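Local structure of probable secreted solute-binding lipoprotein (Streptomyces coelicolor, 3I3V) at residues R158-W172 against G219-M233. The protein is probably the extracellular solute-binding component of a membrane transport system, a lipoprotein that would capture a ligand and hand it to the transporter. Sequence-based numbering, arbitrary orientation.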
loop_
_atom_site.group_PDB
_atom_site.type_symbol
_atom_site.label_atom_id
_atom_site.label_comp_id
_atom_site.label_asym_id
_atom_site.label_seq_id
_atom_site.Cartn_x
_atom_site.Cartn_y
_atom_site.Cartn_z
ATOM N N ARG C 158 -52.095 -8.799 -58.733
ATOM C CA ARG C 158 -52.698 -9.603 -59.797
ATOM C C ARG C 158 -53.250 -8.726 -60.927
ATOM O O ARG C 158 -53.248 -9.132 -62.089
ATOM C CB ARG C 158 -53.823 -10.483 -59.228
ATOM C CG ARG C 158 -53.367 -11.790 -58.598
ATOM C CD ARG C 158 -54.525 -12.458 -57.884
ATOM N NE ARG C 158 -54.179 -13.757 -57.316
ATOM C CZ ARG C 158 -54.095 -14.883 -58.017
ATOM N NH1 ARG C 158 -54.334 -14.885 -59.320
ATOM N NH2 ARG C 158 -53.772 -16.010 -57.409
ATOM N N ALA C 159 -53.715 -7.526 -60.577
ATOM C CA ALA C 159 -54.273 -6.589 -61.553
ATOM C C ALA C 159 -53.253 -6.166 -62.604
ATOM O O ALA C 159 -53.624 -5.844 -63.731
ATOM C CB ALA C 159 -54.829 -5.357 -60.843
ATOM N N LYS C 160 -51.974 -6.157 -62.230
ATOM C CA LYS C 160 -50.917 -5.788 -63.160
ATOM C C LYS C 160 -50.328 -7.062 -63.753
ATOM O O LYS C 160 -49.326 -7.026 -64.466
ATOM C CB LYS C 160 -49.816 -4.991 -62.452
ATOM C CG LYS C 160 -50.311 -3.788 -61.649
ATOM C CD LYS C 160 -51.192 -2.843 -62.469
ATOM C CE LYS C 160 -50.456 -2.254 -63.662
ATOM N NZ LYS C 160 -51.342 -1.331 -64.430
ATOM N N GLY C 161 -50.958 -8.189 -63.440
ATOM C CA GLY C 161 -50.501 -9.468 -63.953
ATOM C C GLY C 161 -49.297 -10.039 -63.232
ATOM O O GLY C 161 -48.567 -10.861 -63.797
ATOM N N ILE C 162 -49.085 -9.610 -61.991
ATOM C CA ILE C 162 -47.961 -10.090 -61.194
ATOM C C ILE C 162 -48.461 -11.010 -60.074
ATOM O O ILE C 162 -49.355 -10.649 -59.307
ATOM C CB ILE C 162 -47.188 -8.915 -60.567
ATOM C CG1 ILE C 162 -46.795 -7.910 -61.658
ATOM C CG2 ILE C 162 -45.970 -9.441 -59.826
ATOM C CD1 ILE C 162 -46.157 -6.631 -61.136
ATOM N N ALA C 163 -47.889 -12.204 -59.988
ATOM C CA ALA C 163 -48.294 -13.150 -58.961
ATOM C C ALA C 163 -47.920 -12.576 -57.599
ATOM O O ALA C 163 -46.892 -11.918 -57.460
ATOM C CB ALA C 163 -47.606 -14.497 -59.183
ATOM N N PRO C 164 -48.773 -12.793 -56.584
ATOM C CA PRO C 164 -48.535 -12.300 -55.223
ATOM C C PRO C 164 -47.534 -13.151 -54.437
ATOM O O PRO C 164 -46.320 -12.949 -54.573
ATOM C CB PRO C 164 -49.937 -12.291 -54.611
ATOM C CG PRO C 164 -50.596 -13.438 -55.290
ATOM C CD PRO C 164 -50.159 -13.271 -56.729
ATOM N N VAL C 165 -48.015 -14.082 -53.612
ATOM C CA VAL C 165 -47.099 -14.930 -52.842
ATOM C C VAL C 165 -46.842 -16.247 -53.571
ATOM O O VAL C 165 -47.772 -16.970 -53.925
ATOM C CB VAL C 165 -47.634 -15.274 -51.411
ATOM C CG1 VAL C 165 -46.589 -16.064 -50.649
ATOM C CG2 VAL C 165 -47.955 -14.013 -50.636
ATOM N N THR C 166 -45.575 -16.555 -53.809
ATOM C CA THR C 166 -45.246 -17.804 -54.470
ATOM C C THR C 166 -44.741 -18.791 -53.414
ATOM O O THR C 166 -43.996 -18.425 -52.505
ATOM C CB THR C 166 -44.170 -17.599 -55.554
ATOM O OG1 THR C 166 -43.891 -18.848 -56.199
ATOM C CG2 THR C 166 -42.895 -17.040 -54.940
ATOM N N VAL C 167 -45.172 -20.040 -53.522
ATOM C CA VAL C 167 -44.763 -21.060 -52.570
ATOM C C VAL C 167 -45.040 -22.444 -53.146
ATOM O O VAL C 167 -45.989 -22.629 -53.909
ATOM C CB VAL C 167 -45.516 -20.888 -51.221
ATOM C CG1 VAL C 167 -47.015 -21.071 -51.428
ATOM C CG2 VAL C 167 -44.981 -21.876 -50.190
ATOM N N GLY C 168 -44.195 -23.411 -52.793
ATOM C CA GLY C 168 -44.377 -24.767 -53.287
ATOM C C GLY C 168 -45.399 -25.512 -52.453
ATOM O O GLY C 168 -45.061 -26.152 -51.457
ATOM N N GLY C 169 -46.657 -25.426 -52.859
ATOM C CA GLY C 169 -47.704 -26.095 -52.118
ATOM C C GLY C 169 -47.634 -27.609 -52.118
ATOM O O GLY C 169 -48.342 -28.251 -51.346
ATOM N N ASN C 170 -46.804 -28.188 -52.978
ATOM C CA ASN C 170 -46.687 -29.641 -53.021
ATOM C C ASN C 170 -45.379 -30.166 -52.448
ATOM O O ASN C 170 -44.953 -31.270 -52.791
ATOM C CB ASN C 170 -46.859 -30.181 -54.448
ATOM C CG ASN C 170 -47.283 -31.650 -54.469
ATOM O OD1 ASN C 170 -47.063 -32.364 -55.455
ATOM N ND2 ASN C 170 -47.911 -32.102 -53.381
ATOM N N ASP C 171 -44.721 -29.367 -51.612
ATOM C CA ASP C 171 -43.505 -29.828 -50.957
ATOM C C ASP C 171 -43.245 -29.110 -49.632
ATOM O O ASP C 171 -44.120 -28.403 -49.123
ATOM C CB ASP C 171 -42.288 -29.785 -51.904
ATOM C CG ASP C 171 -41.756 -28.384 -52.177
ATOM O OD1 ASP C 171 -42.170 -27.409 -51.512
ATOM O OD2 ASP C 171 -40.884 -28.273 -53.076
ATOM N N TRP C 172 -42.059 -29.305 -49.061
ATOM C CA TRP C 172 -41.715 -28.714 -47.767
ATOM C C TRP C 172 -41.939 -27.211 -47.586
ATOM O O TRP C 172 -42.216 -26.759 -46.474
ATOM C CB TRP C 172 -40.266 -29.057 -47.404
ATOM C CG TRP C 172 -39.240 -28.571 -48.394
ATOM C CD1 TRP C 172 -38.903 -29.150 -49.584
ATOM C CD2 TRP C 172 -38.412 -27.409 -48.264
ATOM N NE1 TRP C 172 -37.910 -28.421 -50.203
ATOM C CE2 TRP C 172 -37.593 -27.348 -49.412
ATOM C CE3 TRP C 172 -38.284 -26.415 -47.289
ATOM C CZ2 TRP C 172 -36.655 -26.336 -49.609
ATOM C CZ3 TRP C 172 -37.347 -25.405 -47.484
ATOM C CH2 TRP C 172 -36.546 -25.374 -48.634
ATOM N N GLY C 219 -57.001 -15.270 -53.103
ATOM C CA GLY C 219 -55.978 -15.238 -54.134
ATOM C C GLY C 219 -54.635 -14.682 -53.702
ATOM O O GLY C 219 -53.942 -14.052 -54.496
ATOM N N VAL C 220 -54.247 -14.922 -52.455
ATOM C CA VAL C 220 -52.973 -14.419 -51.961
ATOM C C VAL C 220 -51.802 -15.235 -52.505
ATOM O O VAL C 220 -50.681 -14.739 -52.595
ATOM C CB VAL C 220 -52.938 -14.417 -50.414
ATOM C CG1 VAL C 220 -51.514 -14.192 -49.913
ATOM C CG2 VAL C 220 -53.844 -13.321 -49.881
ATOM N N PHE C 221 -52.059 -16.482 -52.882
ATOM C CA PHE C 221 -51.003 -17.335 -53.422
ATOM C C PHE C 221 -51.096 -17.390 -54.931
ATOM O O PHE C 221 -52.155 -17.136 -55.498
ATOM C CB PHE C 221 -51.116 -18.746 -52.835
ATOM C CG PHE C 221 -51.031 -18.768 -51.344
ATOM C CD1 PHE C 221 -49.860 -18.384 -50.704
ATOM C CD2 PHE C 221 -52.141 -19.068 -50.576
ATOM C CE1 PHE C 221 -49.801 -18.292 -49.330
ATOM C CE2 PHE C 221 -52.086 -18.978 -49.194
ATOM C CZ PHE C 221 -50.912 -18.585 -48.570
ATOM N N ALA C 222 -49.980 -17.714 -55.577
ATOM C CA ALA C 222 -49.930 -17.817 -57.033
ATOM C C ALA C 222 -50.953 -18.839 -57.512
ATOM O O ALA C 222 -51.284 -19.783 -56.789
ATOM C CB ALA C 222 -48.529 -18.243 -57.482
ATOM N N ASP C 223 -51.457 -18.654 -58.728
ATOM C CA ASP C 223 -52.426 -19.596 -59.266
ATOM C C ASP C 223 -51.770 -20.976 -59.285
ATOM O O ASP C 223 -50.582 -21.099 -59.578
ATOM C CB ASP C 223 -52.842 -19.211 -60.694
ATOM C CG ASP C 223 -53.681 -17.929 -60.752
ATOM O OD1 ASP C 223 -54.561 -17.737 -59.887
ATOM O OD2 ASP C 223 -53.471 -17.122 -61.683
ATOM N N LYS C 224 -52.532 -22.006 -58.933
ATOM C CA LYS C 224 -52.025 -23.373 -58.948
ATOM C C LYS C 224 -50.927 -23.694 -57.917
ATOM O O LYS C 224 -50.214 -24.682 -58.055
ATOM C CB LYS C 224 -51.533 -23.703 -60.366
ATOM C CG LYS C 224 -52.574 -23.403 -61.444
ATOM C CD LYS C 224 -52.216 -23.960 -62.828
ATOM C CE LYS C 224 -50.918 -23.378 -63.385
ATOM N NZ LYS C 224 -49.701 -24.054 -62.837
ATOM N N ALA C 225 -50.803 -22.865 -56.886
ATOM C CA ALA C 225 -49.787 -23.058 -55.846
ATOM C C ALA C 225 -49.723 -24.489 -55.310
ATOM O O ALA C 225 -48.668 -24.945 -54.879
ATOM C CB ALA C 225 -50.038 -22.084 -54.692
ATOM N N GLN C 226 -50.856 -25.183 -55.337
ATOM C CA GLN C 226 -50.957 -26.554 -54.842
ATOM C C GLN C 226 -50.034 -27.540 -55.547
ATOM O O GLN C 226 -49.680 -28.579 -54.985
ATOM C CB GLN C 226 -52.399 -27.046 -54.967
ATOM C CG GLN C 226 -53.406 -25.922 -54.991
ATOM C CD GLN C 226 -54.051 -25.739 -56.352
ATOM O OE1 GLN C 226 -54.680 -24.713 -56.617
ATOM N NE2 GLN C 226 -53.919 -26.740 -57.212
ATOM N N GLY C 227 -49.650 -27.223 -56.778
ATOM C CA GLY C 227 -48.768 -28.103 -57.519
ATOM C C GLY C 227 -47.354 -27.576 -57.681
ATOM O O GLY C 227 -46.524 -28.224 -58.316
ATOM N N LEU C 228 -47.062 -26.412 -57.107
ATOM C CA LEU C 228 -45.725 -25.819 -57.214
ATOM C C LEU C 228 -44.712 -26.459 -56.261
ATOM O O LEU C 228 -45.083 -27.165 -55.326
ATOM C CB LEU C 228 -45.793 -24.307 -56.954
ATOM C CG LEU C 228 -46.762 -23.521 -57.846
ATOM C CD1 LEU C 228 -46.729 -22.039 -57.477
ATOM C CD2 LEU C 228 -46.385 -23.723 -59.306
ATOM N N THR C 229 -43.432 -26.202 -56.513
ATOM C CA THR C 229 -42.351 -26.734 -55.694
ATOM C C THR C 229 -41.369 -25.630 -55.333
ATOM O O THR C 229 -41.476 -24.500 -55.819
ATOM C CB THR C 229 -41.553 -27.811 -56.443
ATOM O OG1 THR C 229 -40.945 -27.224 -57.602
ATOM C CG2 THR C 229 -42.457 -28.953 -56.865
ATOM N N SER C 230 -40.406 -25.967 -54.484
ATOM C CA SER C 230 -39.394 -25.015 -54.070
ATOM C C SER C 230 -38.709 -24.421 -55.313
ATOM O O SER C 230 -38.294 -23.262 -55.314
ATOM C CB SER C 230 -38.366 -25.710 -53.176
ATOM O OG SER C 230 -37.592 -24.757 -52.467
ATOM N N ASP C 231 -38.599 -25.214 -56.374
ATOM C CA ASP C 231 -37.968 -24.730 -57.597
ATOM C C ASP C 231 -38.860 -23.730 -58.305
ATOM O O ASP C 231 -38.380 -22.712 -58.800
ATOM C CB ASP C 231 -37.659 -25.884 -58.553
ATOM C CG ASP C 231 -36.611 -26.820 -58.006
ATOM O OD1 ASP C 231 -35.598 -26.327 -57.461
ATOM O OD2 ASP C 231 -36.798 -28.048 -58.128
ATOM N N SER C 232 -40.154 -24.032 -58.361
ATOM C CA SER C 232 -41.128 -23.152 -58.998
ATOM C C SER C 232 -41.107 -21.823 -58.256
ATOM O O SER C 232 -41.067 -20.753 -58.859
ATOM C CB SER C 232 -42.531 -23.753 -58.898
ATOM O OG SER C 232 -42.531 -25.130 -59.228
HETATM N N MSE C 233 -41.137 -21.918 -56.932
HETATM C CA MSE C 233 -41.118 -20.764 -56.045
HETATM C C MSE C 233 -39.874 -19.914 -56.269
HETATM O O MSE C 233 -39.957 -18.716 -56.544
HETATM C CB MSE C 233 -41.154 -21.251 -54.600
HETATM C CG MSE C 233 -41.127 -20.175 -53.556
HETATM SE SE MSE C 233 -41.144 -20.972 -51.790
HETATM C CE MSE C 233 -39.200 -21.119 -51.512
HETATM O O HOH W 1 -46.278 -31.158 -58.004
#
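Arg158 reaches three acceptors of 219-223 at the edge of its guanidinium, its chain extended from CG to NE. Arg158 NE donates to Gly219 O (2.8 Å, 169° at the hydrogen), in the carbonyl plane and on a lone pair; this carbonyl belongs to the Schellman residue that ends helix 203-217. Arg158 NH1 and NH2 both grip Asp223 OD1 in an end-on salt bridge, Arg158 NH1 at 2.9 Å from Asp223 OD1, coming from one face of the carboxylate. Arg158 NH2 also makes a weak hydrogen bond to Phe221 O. Val165 makes a single beta bridge with Phe221, through Val165 N to Val220 O and Ala222 N to Val165 O. With Val165 CG2 anti to the carbonyl carbon, this methyl lies alongside Val220 CG1 (3.6 Å), while Val165 CB meets Phe221 CD1. The Phe221 ring also touches Val167 CG1 and stacks edge-to-face with Phe377. Met233, a selenomethionine, is extended through chi1 and chi2 (179° and -179°), which brings Met233 SE to 3.7 Å from Val167 CA. At the far end Asp171 OD2 accepts from Ser230 N on its syn side (2.7 Å), while Asp171 OD1 bonds Thr173 OG1. Asp171 thus joins the N-termini of helices 172-182 and 230-238, beside the Thr229-Ser232 capping box. The single bridge sets the loop around Phe221 against strand 163-166, which pairs parallel with strand 242-246 in the mixed sheet of a periplasmic-binding-protein-type alpha/beta fold.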